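Local coordinates for protein purine nucleoside phosphorylase (Grouper iridovirus, PDB 3KHS) that probably catalyses the phosphorolysis of purine nucleosides to the free base and ribose 1-phosphate in purine salvage, at residues R267-A270 / L271-V275; K165-R168 / K169-I172. All blocks are in the same frame, centred on the assembly; numbering follows the deposited sequence.

Interaction 1 of 2, residues R267-A270 / L271-V275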
loop_
_atom_site.group_PDB
_atom_site.type_symbol
_atom_site.label_atom_id
_atom_site.label_comp_id
_atom_site.label_asym_id
_atom_site.label_seq_id
_atom_site.Cartn_x
_atom_site.Cartn_y
_atom_site.Cartn_z
ATOM N N ARG B 267 -2.461 -33.250 12.251
ATOM C CA ARG B 267 -3.519 -33.269 11.236
ATOM C C ARG B 267 -3.015 -32.725 9.897
ATOM O O ARG B 267 -3.247 -33.320 8.844
ATOM C CB ARG B 267 -4.729 -32.420 11.670
ATOM C CG ARG B 267 -5.353 -32.742 13.044
ATOM C CD ARG B 267 -6.626 -31.925 13.294
ATOM N NE ARG B 267 -7.796 -32.619 12.759
ATOM C CZ ARG B 267 -9.068 -32.258 12.952
ATOM N NH1 ARG B 267 -9.372 -31.182 13.683
ATOM N NH2 ARG B 267 -10.047 -32.985 12.416
ATOM N N MET B 268 -2.339 -31.582 9.952
ATOM C CA MET B 268 -1.822 -30.937 8.755
ATOM C C MET B 268 -0.792 -31.822 8.071
ATOM O O MET B 268 -0.785 -31.928 6.853
ATOM C CB MET B 268 -1.200 -29.582 9.113
ATOM C CG MET B 268 -0.771 -28.754 7.901
ATOM S SD MET B 268 -2.097 -28.252 6.775
ATOM C CE MET B 268 -2.739 -26.728 7.662
ATOM N N THR B 269 0.073 -32.455 8.858
ATOM C CA THR B 269 1.085 -33.349 8.313
ATOM C C THR B 269 0.435 -34.510 7.575
ATOM O O THR B 269 0.866 -34.868 6.478
ATOM C CB THR B 269 1.971 -33.940 9.412
ATOM O OG1 THR B 269 2.663 -32.885 10.098
ATOM C CG2 THR B 269 2.991 -34.904 8.798
ATOM N N ALA B 270 -0.594 -35.104 8.182
ATOM C CA ALA B 270 -1.311 -36.209 7.563
ATOM C C ALA B 270 -1.941 -35.761 6.251
ATOM O O ALA B 270 -1.822 -36.440 5.224
ATOM C CB ALA B 270 -2.383 -36.718 8.505
ATOM N N LEU B 271 -2.616 -34.616 6.285
ATOM C CA LEU B 271 -3.271 -34.069 5.093
ATOM C C LEU B 271 -2.289 -33.867 3.940
ATOM O O LEU B 271 -2.554 -34.271 2.814
ATOM C CB LEU B 271 -3.955 -32.729 5.424
ATOM C CG LEU B 271 -4.629 -31.924 4.286
ATOM C CD1 LEU B 271 -5.678 -32.748 3.609
ATOM C CD2 LEU B 271 -5.286 -30.663 4.825
ATOM N N VAL B 272 -1.161 -33.225 4.225
ATOM C CA VAL B 272 -0.140 -32.972 3.217
ATOM C C VAL B 272 0.403 -34.281 2.620
ATOM O O VAL B 272 0.596 -34.378 1.405
ATOM C CB VAL B 272 1.054 -32.119 3.828
ATOM C CG1 VAL B 272 2.188 -31.970 2.816
ATOM C CG2 VAL B 272 0.562 -30.720 4.189
ATOM N N LYS B 273 0.640 -35.282 3.473
ATOM C CA LYS B 273 1.152 -36.568 3.012
ATOM C C LYS B 273 0.163 -37.252 2.082
ATOM O O LYS B 273 0.537 -37.687 0.981
ATOM C CB LYS B 273 1.480 -37.477 4.197
ATOM C CG LYS B 273 2.596 -36.926 5.064
ATOM C CD LYS B 273 3.008 -37.864 6.204
ATOM C CE LYS B 273 3.463 -39.228 5.688
ATOM N NZ LYS B 273 3.980 -40.097 6.794
ATOM N N LEU B 274 -1.100 -37.322 2.499
ATOM C CA LEU B 274 -2.116 -37.964 1.670
ATOM C C LEU B 274 -2.249 -37.229 0.346
ATOM O O LEU B 274 -2.475 -37.847 -0.692
ATOM C CB LEU B 274 -3.478 -37.991 2.378
ATOM C CG LEU B 274 -4.344 -39.259 2.229
ATOM C CD1 LEU B 274 -5.764 -38.903 2.642
ATOM C CD2 LEU B 274 -4.328 -39.811 0.784
ATOM N N VAL B 275 -2.105 -35.909 0.385
ATOM C CA VAL B 275 -2.225 -35.086 -0.821
ATOM C C VAL B 275 -1.073 -35.398 -1.780
ATOM O O VAL B 275 -1.242 -35.449 -2.999
ATOM C CB VAL B 275 -2.215 -33.563 -0.460
ATOM C CG1 VAL B 275 -2.028 -32.724 -1.696
ATOM C CG2 VAL B 275 -3.521 -33.184 0.208
#
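Thr269 and Lys273 lie side by side one turn apart on helix 257-279, a long helix near the C-terminus of the mixed alpha/beta fold of the PNP/MTAP phosphorylases. The methyl CG2 of Thr269 meets CD of Lys273 at 3.9 Å, and CG of Lys273 comes within 3.0 Å of the backbone O of Thr269. A bend at chi3 (58°) then turns the end of the lysine away from the preceding turn.

On the buried flank the side chains meet loosely. Met268 places SD 4.4 Å from CD2 of Leu271, and its CG is equally far from CG2 of Val272.

Consecutive i to i+4 backbone bonds hold the turns together, among them Leu274 N to Ala270 O at 3.0 Å with an N-H...O angle of 171°.

Farther out, Met268 and Leu271 both touch Val235 of strand 231-241 and Phe126 of strand 126-129, which packs this flank of the helix on the sheet. Ser38, in a loop, touches both Thr269 and Lys273. Chi1 of -61° in Thr269 leaves CG2 opposite the backbone N, facing the lysine, and sets OG1 beside that N, where it is hydrogen-bonded to the carbonyl O of Ser265.

Interaction 2 of 2, residues K165-R168 / K169-I172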
loop_
_atom_site.group_PDB
_atom_site.type_symbol
_atom_site.label_atom_id
_atom_site.label_comp_id
_atom_site.label_asym_id
_atom_site.label_seq_id
_atom_site.Cartn_x
_atom_site.Cartn_y
_atom_site.Cartn_z
ATOM N N LYS B 165 -7.186 -25.949 -9.384
ATOM C CA LYS B 165 -8.463 -26.575 -9.057
ATOM C C LYS B 165 -8.332 -28.054 -8.744
ATOM O O LYS B 165 -8.994 -28.556 -7.824
ATOM C CB LYS B 165 -9.464 -26.333 -10.181
ATOM C CG LYS B 165 -9.505 -24.864 -10.549
ATOM C CD LYS B 165 -10.638 -24.490 -11.474
ATOM C CE LYS B 165 -10.493 -23.042 -11.919
ATOM N NZ LYS B 165 -11.679 -22.605 -12.686
ATOM N N THR B 166 -7.459 -28.741 -9.470
ATOM C CA THR B 166 -7.223 -30.167 -9.232
ATOM C C THR B 166 -6.571 -30.421 -7.879
ATOM O O THR B 166 -6.999 -31.296 -7.128
ATOM C CB THR B 166 -6.305 -30.795 -10.337
ATOM O OG1 THR B 166 -6.960 -30.694 -11.609
ATOM C CG2 THR B 166 -5.975 -32.273 -10.028
ATOM N N LEU B 167 -5.518 -29.672 -7.561
ATOM C CA LEU B 167 -4.853 -29.875 -6.274
ATOM C C LEU B 167 -5.828 -29.612 -5.125
ATOM O O LEU B 167 -5.762 -30.279 -4.085
ATOM C CB LEU B 167 -3.625 -28.979 -6.157
ATOM C CG LEU B 167 -2.604 -29.229 -7.264
ATOM C CD1 LEU B 167 -1.592 -28.138 -7.230
ATOM C CD2 LEU B 167 -1.937 -30.577 -7.085
ATOM N N ARG B 168 -6.743 -28.661 -5.323
ATOM C CA ARG B 168 -7.732 -28.372 -4.303
ATOM C C ARG B 168 -8.618 -29.600 -4.100
ATOM O O ARG B 168 -8.846 -30.025 -2.962
ATOM C CB ARG B 168 -8.587 -27.174 -4.703
ATOM C CG ARG B 168 -7.908 -25.881 -4.439
ATOM C CD ARG B 168 -8.293 -24.866 -5.452
ATOM N NE ARG B 168 -9.712 -24.622 -5.423
ATOM C CZ ARG B 168 -10.323 -23.778 -6.239
ATOM N NH1 ARG B 168 -9.628 -23.104 -7.148
ATOM N NH2 ARG B 168 -11.627 -23.605 -6.138
ATOM N N LYS B 169 -9.110 -30.175 -5.198
ATOM C CA LYS B 169 -9.956 -31.367 -5.106
ATOM C C LYS B 169 -9.236 -32.432 -4.327
ATOM O O LYS B 169 -9.811 -33.057 -3.452
ATOM C CB LYS B 169 -10.328 -31.903 -6.497
ATOM C CG LYS B 169 -11.295 -30.988 -7.242
ATOM C CD LYS B 169 -11.652 -31.523 -8.596
ATOM C CE LYS B 169 -12.517 -30.538 -9.360
ATOM N NZ LYS B 169 -12.446 -30.834 -10.835
ATOM N N TYR B 170 -7.968 -32.645 -4.631
ATOM C CA TYR B 170 -7.209 -33.648 -3.896
ATOM C C TYR B 170 -7.195 -33.317 -2.407
ATOM O O TYR B 170 -7.357 -34.197 -1.565
ATOM C CB TYR B 170 -5.763 -33.720 -4.405
ATOM C CG TYR B 170 -5.600 -34.179 -5.838
ATOM C CD1 TYR B 170 -6.521 -35.053 -6.422
ATOM C CD2 TYR B 170 -4.476 -33.812 -6.581
ATOM C CE1 TYR B 170 -6.328 -35.556 -7.704
ATOM C CE2 TYR B 170 -4.267 -34.312 -7.866
ATOM C CZ TYR B 170 -5.197 -35.188 -8.424
ATOM O OH TYR B 170 -4.997 -35.714 -9.690
ATOM N N ALA B 171 -7.000 -32.042 -2.081
ATOM C CA ALA B 171 -6.946 -31.650 -0.684
ATOM C C ALA B 171 -8.273 -31.867 0.042
ATOM O O ALA B 171 -8.286 -32.414 1.142
ATOM C CB ALA B 171 -6.496 -30.204 -0.556
ATOM N N ILE B 172 -9.374 -31.438 -0.570
ATOM C CA ILE B 172 -10.708 -31.604 0.004
ATOM C C ILE B 172 -11.022 -33.078 0.259
ATOM O O ILE B 172 -11.492 -33.450 1.329
ATOM C CB ILE B 172 -11.768 -31.062 -0.943
ATOM C CG1 ILE B 172 -11.525 -29.573 -1.181
ATOM C CG2 ILE B 172 -13.148 -31.343 -0.384
ATOM C CD1 ILE B 172 -11.610 -28.752 0.071
#
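Apolar contact is concentrated on Tyr170, whose ring lies alongside Thr166. The methyl CG2 of Thr166 sits over one face of the ring, 3.4 Å from Tyr170 CZ, at the phenol end. This CH-pi type approach depends on both first torsions: chi1 of -62° puts OG1 beside the backbone N of Thr166 and so the methyl opposite it, and chi1 of -64° in Tyr170 swings the ring back over the preceding turn. The backbone O of Thr166 also lies 3.4 Å above the ring plane, displaced toward the rim. Leu167 adds a lighter touch, its CD2 reaching CD2 of the tyrosine at 4.1 Å.

Backbone hydrogen bonds fix this spacing. Tyr170 N donates to Thr166 O at 3.0 Å, and Ile172 N to Arg168 O at 2.8 Å; in the second the N-H...O angle is 170°. These are the opening turns of helix 165-178, which packs against the mixed sheet of the phosphorylase fold: Leu167 and Ala171 rest on Leu233 of strand 231-241, while Ile172 meets Val128 of strand 126-129. Just ahead of the helix, the carboxylate of Asp164 accepts a bond from Leu167 N.

The methylenes of two side chains run close to carbonyls of the turn before. CG of Lys169 passes 3.4 Å from Lys165 O as the rest of the chain extends, and CG1 of Ile172 lies 3.2 Å from Arg168 O.

The polar ends of Tyr170 and Arg168 find partners outside the two turns. The phenol OH of Tyr170 bonds to Glu282, near the C-terminus, which ties down the far end of the ring. Arg168 forms a salt bridge through NE to Glu186 of strand 184-191, and its NH1 bonds to the carbonyl of Tyr163.

Interaction 2 precedes interaction 1 in the chain, yet their helices pack against each other and their centres lie 13 Å apart. The direct touch is made by the buried flank of 271-275: Leu271 CD1 approaches Ala171 O at 3.6 Å, and Val275 CG2 reaches Ala171 CA at 3.9 Å. Both touches fall on the backbone of Ala171. Leu274 continues the helix-helix seam along Ala174, Glu177 and Leu178. Both contacts also lean on the same strands, 231-241 and 126-129, with Leu233 touched by Val275 from one helix and by Leu167 and Ala171 from the other. Neither pair of segments touches another subunit of the trimeric assembly.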